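Local coordinates for nickel ABC transporter (Nickel-binding protein) (Bacillus halodurans, PDB 3T66), which probably serves as the extracellular solute-binding component of a nickel or peptide ABC transporter, capturing its substrate for import, at residues F239-L244 / L454-A459; H14-F19 / S190-F195. All coordinates share one frame; numbering follows the deposited sequence.

Contact 1: F239-L244 / L454-A459; sequences FRTHNL and LIHPSA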
loop_
_atom_site.group_PDB
_atom_site.type_symbol
_atom_site.label_atom_id
_atom_site.label_comp_id
_atom_site.label_asym_id
_atom_site.label_seq_id
_atom_site.Cartn_x
_atom_site.Cartn_y
_atom_site.Cartn_z
ATOM N N PHE A 239 -2.583 -1.045 2.247
ATOM C CA PHE A 239 -1.354 -1.478 2.925
ATOM C C PHE A 239 -0.775 -0.412 3.787
ATOM O O PHE A 239 0.149 -0.698 4.556
ATOM C CB PHE A 239 -0.241 -1.897 1.975
ATOM C CG PHE A 239 -0.532 -3.134 1.241
ATOM C CD1 PHE A 239 -0.274 -3.233 -0.105
ATOM C CD2 PHE A 239 -1.103 -4.204 1.879
ATOM C CE1 PHE A 239 -0.582 -4.398 -0.780
ATOM C CE2 PHE A 239 -1.397 -5.347 1.194
ATOM C CZ PHE A 239 -1.148 -5.437 -0.117
ATOM N N ARG A 240 -1.269 0.820 3.631
ATOM C CA ARG A 240 -0.729 1.932 4.421
ATOM C C ARG A 240 -1.251 1.922 5.846
ATOM O O ARG A 240 -2.335 1.409 6.109
ATOM C CB ARG A 240 -0.967 3.262 3.742
ATOM C CG ARG A 240 -1.967 4.196 4.372
ATOM C CD ARG A 240 -1.585 5.651 4.038
ATOM N NE ARG A 240 -0.949 5.822 2.723
ATOM C CZ ARG A 240 0.344 6.090 2.534
ATOM N NH1 ARG A 240 1.176 6.213 3.563
ATOM N NH2 ARG A 240 0.806 6.233 1.304
ATOM N N THR A 241 -0.459 2.434 6.779
ATOM C CA THR A 241 -0.841 2.393 8.169
ATOM C C THR A 241 -0.496 3.744 8.727
ATOM O O THR A 241 0.570 4.296 8.388
ATOM C CB THR A 241 -0.098 1.258 8.945
ATOM O OG1 THR A 241 -0.620 -0.014 8.550
ATOM C CG2 THR A 241 -0.279 1.362 10.477
ATOM N N HIS A 242 -1.385 4.292 9.557
ATOM C CA HIS A 242 -1.003 5.493 10.278
ATOM C C HIS A 242 -0.407 5.153 11.603
ATOM O O HIS A 242 -0.856 4.217 12.246
ATOM C CB HIS A 242 -2.184 6.424 10.490
ATOM C CG HIS A 242 -2.707 6.996 9.224
ATOM N ND1 HIS A 242 -1.894 7.244 8.140
ATOM C CD2 HIS A 242 -3.960 7.335 8.851
ATOM C CE1 HIS A 242 -2.625 7.739 7.158
ATOM N NE2 HIS A 242 -3.881 7.806 7.566
ATOM N N ASN A 243 0.575 5.929 12.029
ATOM C CA ASN A 243 1.127 5.729 13.343
ATOM C C ASN A 243 1.658 6.989 13.965
ATOM O O ASN A 243 1.896 7.996 13.288
ATOM C CB ASN A 243 2.284 4.731 13.258
ATOM C CG ASN A 243 3.385 5.200 12.334
ATOM O OD1 ASN A 243 3.949 6.281 12.505
ATOM N ND2 ASN A 243 3.692 4.387 11.331
ATOM N N LEU A 244 1.876 6.915 15.264
ATOM C CA LEU A 244 2.802 7.831 15.934
ATOM C C LEU A 244 4.205 7.247 15.852
ATOM O O LEU A 244 4.541 6.338 16.608
ATOM C CB LEU A 244 2.433 8.027 17.414
ATOM C CG LEU A 244 1.054 8.576 17.750
ATOM C CD1 LEU A 244 0.892 8.744 19.245
ATOM C CD2 LEU A 244 0.912 9.868 17.038
ATOM N N LEU A 454 -1.707 3.194 14.717
ATOM C CA LEU A 454 -3.051 3.711 14.909
ATOM C C LEU A 454 -4.074 3.081 13.997
ATOM O O LEU A 454 -4.847 2.218 14.411
ATOM C CB LEU A 454 -3.023 5.203 14.673
ATOM C CG LEU A 454 -2.028 5.897 15.586
ATOM C CD1 LEU A 454 -1.823 7.337 15.103
ATOM C CD2 LEU A 454 -2.556 5.843 17.007
ATOM N N ILE A 455 -4.104 3.515 12.750
ATOM C CA ILE A 455 -5.094 2.966 11.841
ATOM C C ILE A 455 -4.597 2.519 10.446
ATOM O O ILE A 455 -3.446 2.774 10.012
ATOM C CB ILE A 455 -6.298 3.905 11.676
ATOM C CG1 ILE A 455 -5.905 5.161 10.920
ATOM C CG2 ILE A 455 -6.954 4.243 13.038
ATOM C CD1 ILE A 455 -7.120 5.950 10.395
ATOM N N HIS A 456 -5.502 1.839 9.768
ATOM C CA HIS A 456 -5.337 1.426 8.405
ATOM C C HIS A 456 -6.432 2.161 7.638
ATOM O O HIS A 456 -7.603 1.812 7.745
ATOM C CB HIS A 456 -5.579 -0.096 8.266
ATOM C CG HIS A 456 -4.605 -0.956 9.008
ATOM N ND1 HIS A 456 -3.240 -0.764 8.957
ATOM C CD2 HIS A 456 -4.801 -2.048 9.784
ATOM C CE1 HIS A 456 -2.639 -1.694 9.678
ATOM N NE2 HIS A 456 -3.564 -2.489 10.187
ATOM N N PRO A 457 -6.067 3.181 6.860
ATOM C CA PRO A 457 -7.133 3.860 6.108
ATOM C C PRO A 457 -7.681 3.015 4.914
ATOM O O PRO A 457 -6.897 2.350 4.163
ATOM C CB PRO A 457 -6.461 5.171 5.641
ATOM C CG PRO A 457 -5.001 4.855 5.588
ATOM C CD PRO A 457 -4.734 3.754 6.599
ATOM N N SER A 458 -9.011 3.070 4.748
ATOM C CA SER A 458 -9.730 2.273 3.735
ATOM C C SER A 458 -9.814 2.848 2.346
ATOM O O SER A 458 -10.004 4.045 2.167
ATOM C CB SER A 458 -11.137 1.965 4.202
ATOM O OG SER A 458 -11.087 1.046 5.281
ATOM N N ALA A 459 -9.670 1.983 1.354
ATOM C CA ALA A 459 -10.033 2.361 0.010
ATOM C C ALA A 459 -11.511 2.139 -0.044
ATOM O O ALA A 459 -12.033 1.140 0.496
ATOM C CB ALA A 459 -9.338 1.531 -1.003
#
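His242 faces both Leu454 and Ile455, the pattern of a classic beta bulge in the antiparallel pairing of strands 240-246 and 451-464. At the bulge, His242 O accepts from Leu454 N at 2.8 Å (N-H...O 147°); the bond from Ile455 N to the same oxygen is weak and long. In return, His242 N donates to Ile455 O at 2.6 Å.

The His242 side chain runs alongside that of Ile455, both pointing the same way. Its CB lies 4.0 Å from Ile455 CG1, and CG follows the same methylene. At CD2 the packing is nearer, 3.6 Å to Ile455 CG1, with the terminal CD1 of Ile455 also touching. CG anti to the carbonyl carbon (chi1 -66°) carries the far edge of the ring on to proline: His242 CE1 comes 4.1 Å from Pro457 CG and His242 NE2 3.7 Å from the same atom, while Pro457 CD lies over one face, near the rim. On the other branch of the ring from CD2, His242 ND1 makes a weak hydrogen bond to Ser385 OG of strand 381-387.

Pro457 is shared with Arg240, whose aliphatic part crosses it at about a right angle before the guanidinium turns to Ser385. Beyond the bulge, Leu454 CD1 rests 4.1 Å from Leu244 CG.

Contact 2: H14-F19 / S190-F195; sequences HIHFLF and SVTFSF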
loop_
_atom_site.group_PDB
_atom_site.type_symbol
_atom_site.label_atom_id
_atom_site.label_comp_id
_atom_site.label_asym_id
_atom_site.label_seq_id
_atom_site.Cartn_x
_atom_site.Cartn_y
_atom_site.Cartn_z
ATOM N N HIS A 14 -22.358 -3.324 -20.618
ATOM C CA HIS A 14 -21.458 -2.190 -20.480
ATOM C C HIS A 14 -21.308 -1.668 -19.065
ATOM O O HIS A 14 -22.271 -1.638 -18.323
ATOM C CB HIS A 14 -21.919 -1.076 -21.378
ATOM C CG HIS A 14 -20.976 0.070 -21.429
ATOM N ND1 HIS A 14 -19.804 0.025 -22.156
ATOM C CD2 HIS A 14 -21.025 1.294 -20.849
ATOM C CE1 HIS A 14 -19.168 1.175 -22.020
ATOM N NE2 HIS A 14 -19.894 1.967 -21.244
ATOM N N ILE A 15 -20.097 -1.240 -18.728
ATOM C CA ILE A 15 -19.753 -0.799 -17.397
ATOM C C ILE A 15 -19.005 0.488 -17.533
ATOM O O ILE A 15 -18.004 0.544 -18.251
ATOM C CB ILE A 15 -18.834 -1.810 -16.663
ATOM C CG1 ILE A 15 -19.648 -3.007 -16.133
ATOM C CG2 ILE A 15 -18.051 -1.143 -15.574
ATOM C CD1 ILE A 15 -20.127 -2.946 -14.709
ATOM N N HIS A 16 -19.503 1.524 -16.859
ATOM C CA HIS A 16 -18.824 2.796 -16.807
ATOM C C HIS A 16 -18.263 2.956 -15.434
ATOM O O HIS A 16 -19.008 3.028 -14.443
ATOM C CB HIS A 16 -19.758 3.948 -17.101
ATOM C CG HIS A 16 -19.052 5.263 -17.225
ATOM N ND1 HIS A 16 -19.720 6.476 -17.238
ATOM C CD2 HIS A 16 -17.730 5.557 -17.297
ATOM C CE1 HIS A 16 -18.838 7.454 -17.346
ATOM N NE2 HIS A 16 -17.626 6.923 -17.383
ATOM N N PHE A 17 -16.940 3.004 -15.398
ATOM C CA PHE A 17 -16.188 3.061 -14.167
ATOM C C PHE A 17 -15.485 4.377 -14.219
ATOM O O PHE A 17 -14.957 4.802 -15.265
ATOM C CB PHE A 17 -15.221 1.888 -14.090
ATOM C CG PHE A 17 -14.157 2.020 -13.043
ATOM C CD1 PHE A 17 -14.346 1.512 -11.777
ATOM C CD2 PHE A 17 -12.941 2.596 -13.332
ATOM C CE1 PHE A 17 -13.350 1.612 -10.821
ATOM C CE2 PHE A 17 -11.965 2.697 -12.379
ATOM C CZ PHE A 17 -12.169 2.208 -11.134
ATOM N N LEU A 18 -15.544 5.036 -13.075
ATOM C CA LEU A 18 -15.171 6.440 -12.956
ATOM C C LEU A 18 -14.113 6.618 -11.891
ATOM O O LEU A 18 -14.358 6.425 -10.682
ATOM C CB LEU A 18 -16.381 7.324 -12.662
ATOM C CG LEU A 18 -16.070 8.826 -12.524
ATOM C CD1 LEU A 18 -15.177 9.467 -13.674
ATOM C CD2 LEU A 18 -17.373 9.620 -12.268
ATOM N N PHE A 19 -12.932 6.970 -12.364
ATOM C CA PHE A 19 -11.774 6.769 -11.557
ATOM C C PHE A 19 -11.245 8.048 -10.916
ATOM O O PHE A 19 -11.602 9.168 -11.255
ATOM C CB PHE A 19 -10.681 6.011 -12.324
ATOM C CG PHE A 19 -9.502 5.672 -11.485
ATOM C CD1 PHE A 19 -9.645 4.899 -10.339
ATOM C CD2 PHE A 19 -8.246 6.139 -11.810
ATOM C CE1 PHE A 19 -8.526 4.576 -9.533
ATOM C CE2 PHE A 19 -7.123 5.832 -11.023
ATOM C CZ PHE A 19 -7.269 5.061 -9.889
ATOM N N SER A 190 -18.467 -4.327 -23.101
ATOM C CA SER A 190 -17.493 -3.217 -23.113
ATOM C C SER A 190 -17.336 -2.398 -21.820
ATOM O O SER A 190 -18.198 -2.407 -20.998
ATOM C CB SER A 190 -17.862 -2.261 -24.209
ATOM O OG SER A 190 -18.892 -1.429 -23.757
ATOM N N VAL A 191 -16.253 -1.648 -21.659
ATOM C CA VAL A 191 -16.087 -0.777 -20.466
ATOM C C VAL A 191 -15.613 0.594 -20.867
ATOM O O VAL A 191 -14.648 0.728 -21.648
ATOM C CB VAL A 191 -14.974 -1.258 -19.490
ATOM C CG1 VAL A 191 -14.791 -0.292 -18.334
ATOM C CG2 VAL A 191 -15.245 -2.632 -18.987
ATOM N N THR A 192 -16.282 1.602 -20.300
ATOM C CA THR A 192 -15.758 2.955 -20.268
ATOM C C THR A 192 -15.073 3.194 -18.940
ATOM O O THR A 192 -15.678 3.051 -17.869
ATOM C CB THR A 192 -16.857 3.993 -20.499
ATOM O OG1 THR A 192 -17.573 3.667 -21.700
ATOM C CG2 THR A 192 -16.269 5.380 -20.651
ATOM N N PHE A 193 -13.800 3.557 -19.039
ATOM C CA PHE A 193 -12.946 3.864 -17.886
ATOM C C PHE A 193 -12.600 5.322 -17.986
ATOM O O PHE A 193 -11.827 5.698 -18.859
ATOM C CB PHE A 193 -11.634 3.040 -17.962
ATOM C CG PHE A 193 -10.803 3.068 -16.707
ATOM C CD1 PHE A 193 -10.101 4.206 -16.336
ATOM C CD2 PHE A 193 -10.680 1.938 -15.927
ATOM C CE1 PHE A 193 -9.309 4.218 -15.171
ATOM C CE2 PHE A 193 -9.896 1.934 -14.768
ATOM C CZ PHE A 193 -9.216 3.078 -14.391
ATOM N N SER A 194 -13.141 6.135 -17.103
ATOM C CA SER A 194 -12.939 7.563 -17.243
ATOM C C SER A 194 -12.551 8.174 -15.916
ATOM O O SER A 194 -12.771 7.561 -14.853
ATOM C CB SER A 194 -14.229 8.211 -17.725
ATOM O OG SER A 194 -15.192 7.988 -16.745
ATOM N N PHE A 195 -12.011 9.396 -15.983
ATOM C CA PHE A 195 -11.412 10.065 -14.824
ATOM C C PHE A 195 -12.054 11.380 -14.467
ATOM O O PHE A 195 -12.353 12.201 -15.332
ATOM C CB PHE A 195 -9.966 10.419 -15.093
ATOM C CG PHE A 195 -9.343 9.664 -16.206
ATOM C CD1 PHE A 195 -9.219 8.291 -16.154
ATOM C CD2 PHE A 195 -8.813 10.335 -17.280
ATOM C CE1 PHE A 195 -8.606 7.615 -17.165
ATOM C CE2 PHE A 195 -8.181 9.660 -18.296
ATOM C CZ PHE A 195 -8.076 8.302 -18.243
#
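Thr192 O receives three groups from strand 14-19: the amide of Phe17, and CA and ring CD2 of His16. Phe17 N donates to Thr192 O at 2.8 Å, almost straight (N-H...O 175°) and nearly along the C=O axis, whereas His16 CA makes a CA-H...O contact and CD2 reaches the oxygen with the edge of its ring. This is one rung of a regular parallel pairing in which amides of Ile15, Phe17 and Phe19 alternate with those of Thr192 and Ser194 as donors. In this solute-binding fold, strand 14-19, near the N-terminus, lies between 190-195 and 213-215.

One face of the pair is largely polar, with Leu18 at one end. With CG anti to the backbone N (chi1 -173°), the His16 ring extends over the neighbouring strand, and His16 NE2 meets Ser194 OG in a 2.7 Å hydrogen bond whose direction is open. His16 ND1 is hydrogen-bonded to Gln210 O, and His16 CD2 packs 3.7 Å from Thr192 CG2. Thr192 OG1 has its main partner in Glu174 of strand 172-177. Ser190 OG sits at the edge of the His14 ring, but the modelled separation is too short to be trusted.

The other face holds an aromatic cluster beside Ile15 and Val191. Phe17 and Phe193 lie side by side with their planes at 45°, and Phe17 CD2 stands over the rim of the Phe193 ring, 3.5 Å from Phe193 CD2. Phe19 packs on the same side of that ring, its CB 3.6 Å from Phe193 CE1, while helix 35-38 supplies Ile35 and Arg38.

Two bonds hold the His16 imidazole in its rotation. ND1, bonded to a carbonyl, probably carries a proton; NE2 of a neutral ring would then accept from Ser194 OG.

In the fold
The centre of contact 1 lies about 10 Å from the centre of the chain and that of contact 2 about 24 Å; the two centres are some 28 Å apart, with no touch between the contacts. Both are largely buried, and both have partly exposed residues, Arg240 and Pro457 in contact 1 and four polar ones in contact 2, where the side chain of Ser190 is about 11 Å from a bound calcium ion. They share no strand, but 213-215 links them, pairing with 14-19 and with 451-464. Contact 1 is an irregular antiparallel pairing with mixed packing of histidine, proline and aliphatic groups; contact 2 is regular and parallel, with a mostly polar face and an apolar one rich in phenylalanine.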